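Local coordinates for protein tannase (Fusobacterium nucleatum subsp. nucleatum ATCC 25586, PDB 6YQ4) that hydrolyses gallotannins, probably as an alpha/beta-hydrolase, and so has a detoxicant activity for the bacterium, at residues 163-168 and 205-210; 211-216 and 420-425. All coordinates share one frame; numbering follows the deposited sequence.

Contact 1: residues 163-168 and 205-210; sequences NGTSAG and AYCPIT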
loop_
_atom_site.group_PDB
_atom_site.type_symbol
_atom_site.label_atom_id
_atom_site.label_comp_id
_atom_site.label_asym_id
_atom_site.label_seq_id
_atom_site.Cartn_x
_atom_site.Cartn_y
_atom_site.Cartn_z
ATOM N N ASN A 163 -4.354 4.718 -6.386
ATOM C CA ASN A 163 -4.611 3.307 -6.100
ATOM C C ASN A 163 -3.297 2.512 -6.067
ATOM O O ASN A 163 -2.335 2.823 -6.774
ATOM C CB ASN A 163 -5.568 2.691 -7.137
ATOM C CG ASN A 163 -6.180 1.373 -6.665
ATOM O OD1 ASN A 163 -6.562 1.230 -5.498
ATOM N ND2 ASN A 163 -6.276 0.400 -7.576
ATOM N N GLY A 164 -3.264 1.491 -5.219
ATOM C CA GLY A 164 -2.128 0.593 -5.117
ATOM C C GLY A 164 -2.480 -0.606 -4.265
ATOM O O GLY A 164 -3.503 -0.640 -3.583
ATOM N N THR A 165 -1.612 -1.603 -4.327
ATOM C CA THR A 165 -1.775 -2.859 -3.608
ATOM C C THR A 165 -0.473 -3.155 -2.895
ATOM O O THR A 165 0.600 -3.077 -3.506
ATOM C CB THR A 165 -2.112 -4.021 -4.557
ATOM O OG1 THR A 165 -3.388 -3.801 -5.180
ATOM C CG2 THR A 165 -2.127 -5.343 -3.802
ATOM N N SER A 166 -0.570 -3.453 -1.602
ATOM C CA SER A 166 0.541 -3.985 -0.819
ATOM C C SER A 166 1.555 -2.887 -0.610
ATOM O O SER A 166 1.224 -1.841 -0.045
ATOM C CB SER A 166 1.171 -5.212 -1.505
ATOM O OG SER A 166 1.868 -6.039 -0.589
ATOM N N ALA A 167 2.791 -3.119 -1.062
ATOM C CA ALA A 167 3.791 -2.059 -1.092
ATOM C C ALA A 167 3.251 -0.844 -1.836
ATOM O O ALA A 167 3.456 0.300 -1.412
ATOM C CB ALA A 167 5.087 -2.561 -1.752
ATOM N N GLY A 168 2.526 -1.081 -2.936
ATOM C CA GLY A 168 1.929 0.010 -3.683
ATOM C C GLY A 168 0.741 0.655 -3.001
ATOM O O GLY A 168 0.414 1.806 -3.312
ATOM N N ALA A 205 -6.119 2.083 -1.001
ATOM C CA ALA A 205 -4.965 1.290 -0.579
ATOM C C ALA A 205 -5.437 -0.099 -0.177
ATOM O O ALA A 205 -6.124 -0.253 0.839
ATOM C CB ALA A 205 -4.211 1.934 0.584
ATOM N N TYR A 206 -5.058 -1.100 -0.967
ATOM C CA TYR A 206 -5.278 -2.501 -0.634
ATOM C C TYR A 206 -4.072 -3.012 0.126
ATOM O O TYR A 206 -2.937 -2.808 -0.305
ATOM C CB TYR A 206 -5.481 -3.351 -1.887
ATOM C CG TYR A 206 -6.715 -2.992 -2.672
ATOM C CD1 TYR A 206 -6.675 -2.004 -3.645
ATOM C CD2 TYR A 206 -7.932 -3.634 -2.423
ATOM C CE1 TYR A 206 -7.807 -1.672 -4.357
ATOM C CE2 TYR A 206 -9.074 -3.317 -3.131
ATOM C CZ TYR A 206 -9.002 -2.338 -4.088
ATOM O OH TYR A 206 -10.111 -2.034 -4.799
ATOM N N CYS A 207 -4.331 -3.668 1.252
ATOM C CA CYS A 207 -3.382 -4.341 2.131
ATOM C C CYS A 207 -2.063 -3.588 2.245
ATOM O O CYS A 207 -1.008 -4.181 2.011
ATOM C CB CYS A 207 -3.160 -5.772 1.650
ATOM S SG CYS A 207 -2.761 -6.000 -0.128
ATOM N N PRO A 208 -2.067 -2.298 2.592
ATOM C CA PRO A 208 -0.810 -1.537 2.578
ATOM C C PRO A 208 0.216 -2.162 3.510
ATOM O O PRO A 208 -0.085 -2.495 4.654
ATOM C CB PRO A 208 -1.218 -0.139 3.069
ATOM C CG PRO A 208 -2.523 -0.329 3.798
ATOM C CD PRO A 208 -3.196 -1.514 3.137
ATOM N N ILE A 209 1.439 -2.310 3.016
ATOM C CA ILE A 209 2.552 -2.746 3.853
ATOM C C ILE A 209 3.291 -1.495 4.308
ATOM O O ILE A 209 4.314 -1.136 3.708
ATOM C CB ILE A 209 3.495 -3.721 3.100
ATOM C CG1 ILE A 209 2.730 -4.897 2.480
ATOM C CG2 ILE A 209 4.632 -4.247 3.978
ATOM C CD1 ILE A 209 1.942 -5.712 3.445
ATOM N N THR A 210 2.769 -0.807 5.343
ATOM C CA THR A 210 3.352 0.418 5.925
ATOM C C THR A 210 3.730 0.253 7.386
ATOM O O THR A 210 3.655 -0.841 7.960
ATOM C CB THR A 210 2.421 1.639 5.924
ATOM O OG1 THR A 210 1.049 1.259 6.165
ATOM C CG2 THR A 210 2.611 2.510 4.743
#

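Contact 2: residues 211-216 and 420-425; sequences NLENAD and MMNPMY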
loop_
_atom_site.group_PDB
_atom_site.type_symbol
_atom_site.label_atom_id
_atom_site.label_comp_id
_atom_site.label_asym_id
_atom_site.label_seq_id
_atom_site.Cartn_x
_atom_site.Cartn_y
_atom_site.Cartn_z
ATOM N N ASN A 211 4.054 1.403 8.003
ATOM C CA ASN A 211 4.482 1.459 9.398
ATOM C C ASN A 211 5.582 0.432 9.671
ATOM O O ASN A 211 5.562 -0.263 10.697
ATOM C CB ASN A 211 3.294 1.235 10.310
ATOM C CG ASN A 211 3.422 1.937 11.633
ATOM O OD1 ASN A 211 4.505 2.384 12.006
ATOM N ND2 ASN A 211 2.282 2.071 12.352
ATOM N N LEU A 212 6.555 0.346 8.742
ATOM C CA LEU A 212 7.458 -0.811 8.693
ATOM C C LEU A 212 8.201 -1.019 10.009
ATOM O O LEU A 212 8.268 -2.140 10.524
ATOM C CB LEU A 212 8.450 -0.662 7.540
ATOM C CG LEU A 212 7.704 -0.776 6.221
ATOM C CD1 LEU A 212 8.634 -0.559 5.059
ATOM C CD2 LEU A 212 7.017 -2.116 6.166
ATOM N N GLU A 213 8.747 0.050 10.582
ATOM C CA GLU A 213 9.480 -0.090 11.835
ATOM C C GLU A 213 8.595 -0.524 13.009
ATOM O O GLU A 213 9.138 -0.994 14.016
ATOM C CB GLU A 213 10.202 1.231 12.167
ATOM C CG GLU A 213 9.300 2.424 12.488
ATOM C CD GLU A 213 8.895 3.188 11.245
ATOM O OE1 GLU A 213 8.875 2.543 10.172
ATOM O OE2 GLU A 213 8.572 4.410 11.336
ATOM N N ASN A 214 7.257 -0.399 12.925
ATOM C CA ASN A 214 6.399 -0.943 13.984
ATOM C C ASN A 214 5.669 -2.219 13.583
ATOM O O ASN A 214 4.932 -2.777 14.407
ATOM C CB ASN A 214 5.371 0.091 14.467
ATOM C CG ASN A 214 6.025 1.313 15.087
ATOM O OD1 ASN A 214 6.660 1.217 16.137
ATOM N ND2 ASN A 214 5.886 2.469 14.431
ATOM N N ALA A 215 5.847 -2.708 12.361
ATOM C CA ALA A 215 5.084 -3.883 11.946
ATOM C C ALA A 215 5.597 -5.204 12.534
ATOM O O ALA A 215 4.856 -6.197 12.499
ATOM C CB ALA A 215 5.051 -3.956 10.427
ATOM N N ASP A 216 6.817 -5.245 13.093
ATOM C CA ASP A 216 7.312 -6.466 13.739
ATOM C C ASP A 216 6.626 -6.743 15.078
ATOM O O ASP A 216 6.233 -7.884 15.358
ATOM C CB ASP A 216 8.821 -6.376 13.950
ATOM C CG ASP A 216 9.598 -6.620 12.676
ATOM O OD1 ASP A 216 9.203 -7.528 11.898
ATOM O OD2 ASP A 216 10.596 -5.897 12.457
ATOM N N MET A 420 10.260 9.282 6.053
ATOM C CA MET A 420 9.662 9.599 4.758
ATOM C C MET A 420 8.888 8.446 4.142
ATOM O O MET A 420 8.154 8.680 3.167
ATOM C CB MET A 420 10.730 10.046 3.771
ATOM C CG MET A 420 11.110 11.510 3.908
ATOM S SD MET A 420 12.335 11.960 2.655
ATOM C CE MET A 420 13.799 11.625 3.593
ATOM N N MET A 421 9.047 7.217 4.647
ATOM C CA MET A 421 8.307 6.080 4.114
ATOM C C MET A 421 7.069 5.764 4.928
ATOM O O MET A 421 6.339 4.839 4.559
ATOM C CB MET A 421 9.185 4.814 4.037
ATOM C CG MET A 421 10.396 4.917 3.134
ATOM S SD MET A 421 9.933 5.396 1.465
ATOM C CE MET A 421 8.613 4.211 1.042
ATOM N N ASN A 422 6.825 6.490 6.023
ATOM C CA ASN A 422 5.767 6.124 6.967
ATOM C C ASN A 422 4.663 7.173 7.058
ATOM O O ASN A 422 4.878 8.245 7.652
ATOM C CB ASN A 422 6.352 5.874 8.351
ATOM C CG ASN A 422 5.323 5.286 9.304
ATOM O OD1 ASN A 422 4.174 5.050 8.920
ATOM N ND2 ASN A 422 5.730 5.029 10.538
ATOM N N PRO A 423 3.473 6.911 6.516
ATOM C CA PRO A 423 2.389 7.904 6.593
ATOM C C PRO A 423 2.052 8.341 8.014
ATOM O O PRO A 423 1.543 9.457 8.189
ATOM C CB PRO A 423 1.193 7.180 5.957
ATOM C CG PRO A 423 1.695 6.099 5.240
ATOM C CD PRO A 423 3.046 5.699 5.813
ATOM N N MET A 424 2.346 7.516 9.024
ATOM C CA MET A 424 2.012 7.871 10.408
ATOM C C MET A 424 2.597 9.217 10.824
ATOM O O MET A 424 1.937 9.990 11.528
ATOM C CB MET A 424 2.481 6.783 11.362
ATOM C CG MET A 424 1.772 5.462 11.159
ATOM S SD MET A 424 -0.017 5.589 11.343
ATOM C CE MET A 424 -0.082 5.860 13.099
ATOM N N TYR A 425 3.827 9.526 10.417
ATOM C CA TYR A 425 4.418 10.784 10.863
ATOM C C TYR A 425 3.882 11.994 10.111
ATOM O O TYR A 425 4.313 13.113 10.392
ATOM C CB TYR A 425 5.946 10.752 10.732
ATOM C CG TYR A 425 6.596 9.571 11.387
ATOM C CD1 TYR A 425 6.672 9.471 12.770
ATOM C CD2 TYR A 425 7.127 8.539 10.621
ATOM C CE1 TYR A 425 7.273 8.375 13.380
ATOM C CE2 TYR A 425 7.717 7.439 11.212
ATOM C CZ TYR A 425 7.787 7.362 12.590
ATOM O OH TYR A 425 8.377 6.268 13.168
#

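Contact 1: residues 163-168 and 205-210
Ser166 meets Tyr206 and Ile209 across this contact, where a probable nucleophile elbow of the alpha/beta-hydrolase fold lies beside the end of a neighbouring parallel strand. Gly164, Ser166 and Gly168 match the GxSxG pattern. Three backbone hydrogen bonds join the segments. Tyr206 N gives a nearly straight bond to Gly164 O at 3.1 Å. Ser166 N in turn donates to Tyr206 O at 2.8 Å. The third bond runs from Ile209 N to Ser166 O at 3.1 Å, with the donor well above the carbonyl plane. The same oxygen takes a CA-H...O contact from Pro208 CA. Ser166 has backbone angles of 71° and -122°, the strained form expected of an elbow serine. Its OG is hydrogen-bonded to NE2 of His476, consistent with a Ser-His-Asp triad completed by Asp444. At the other end of the contact the polar ends of Asn163 and Tyr206 are bonded too: Asn163 OD1 to Ser204 OG, Asn163 ND2 to Asp479 and Tyr206 OH to Asp481. The Asn163 amide stands at 75° to the Tyr206 ring, and OD1 lies at the ring edge, 3.4 Å from CE1. Thr165 CG2 touches Cys207 SG at 3.8 Å. Ile209 CG1 lies 3.4 Å from Ser166 OG, a hydrocarbon neighbour beside the hydroxyl that His476 holds.

Contact 2: residues 211-216 and 420-425
Asn422 holds CG anti to its backbone N (chi1 -171°), which places its ND2 between Asn211 OD1 and Glu213 OE2. Glu213 starts from the position between backbone N and carbonyl carbon (chi1 66°) and bends at chi2, bringing its carboxylate to Asn422 and Tyr425. Glu213 OE2 accepts two bonds. Tyr425 OH donates to its anti lone pair at 2.6 Å. The carboxylate and the ring are nearly coplanar there, and OE2 lies at the ring edge. Asn422 ND2 reaches the same OE2 at 3.0 Å, from above the carboxylate plane. This ND2 also donates a longer, bent bond to Asn211 OD1 at 3.3 Å. Asn214 ND2 gives that oxygen a straighter bond at 2.8 Å, from the opposite face of the Asn211 amide. Asn422 OD1 accepts from Met424 N in an Asx turn, which helps fix the rotation of the amide. Met424 CG packs on Asn211 ND2, whose own bond goes to Tyr275. The contact joins the start of helix 212-223 to the loop after helix 415-420. Asn422 ND2 bridges the two acceptors. Glu213 is probably ionised, and two neutral donors, the Tyr425 hydroxyl and the Asn422 amide, would stabilise its negative charge.

In the fold
Contact 1 is core: it lies near the centre of the chain, and nearly all its touching residues are buried. Contact 2 is only partly buried, its Tyr425 exposed. The two follow each other in the chain, since strand 202-206 leads through 205-210 to helix 212-223. They also touch directly, where Thr210 CG2 packs on Pro423 CD. Helix 167-177, which starts in contact 1, carries Leu174 against Met421 and Pro423 of 420-425. The chemistry differs with place. Backbone bonds hold the elbow against the end of strand 202-206. Side-chain bonds around a carboxylate and amides join the outer loop to the helix start. Both contacts lie away from the magnesium site.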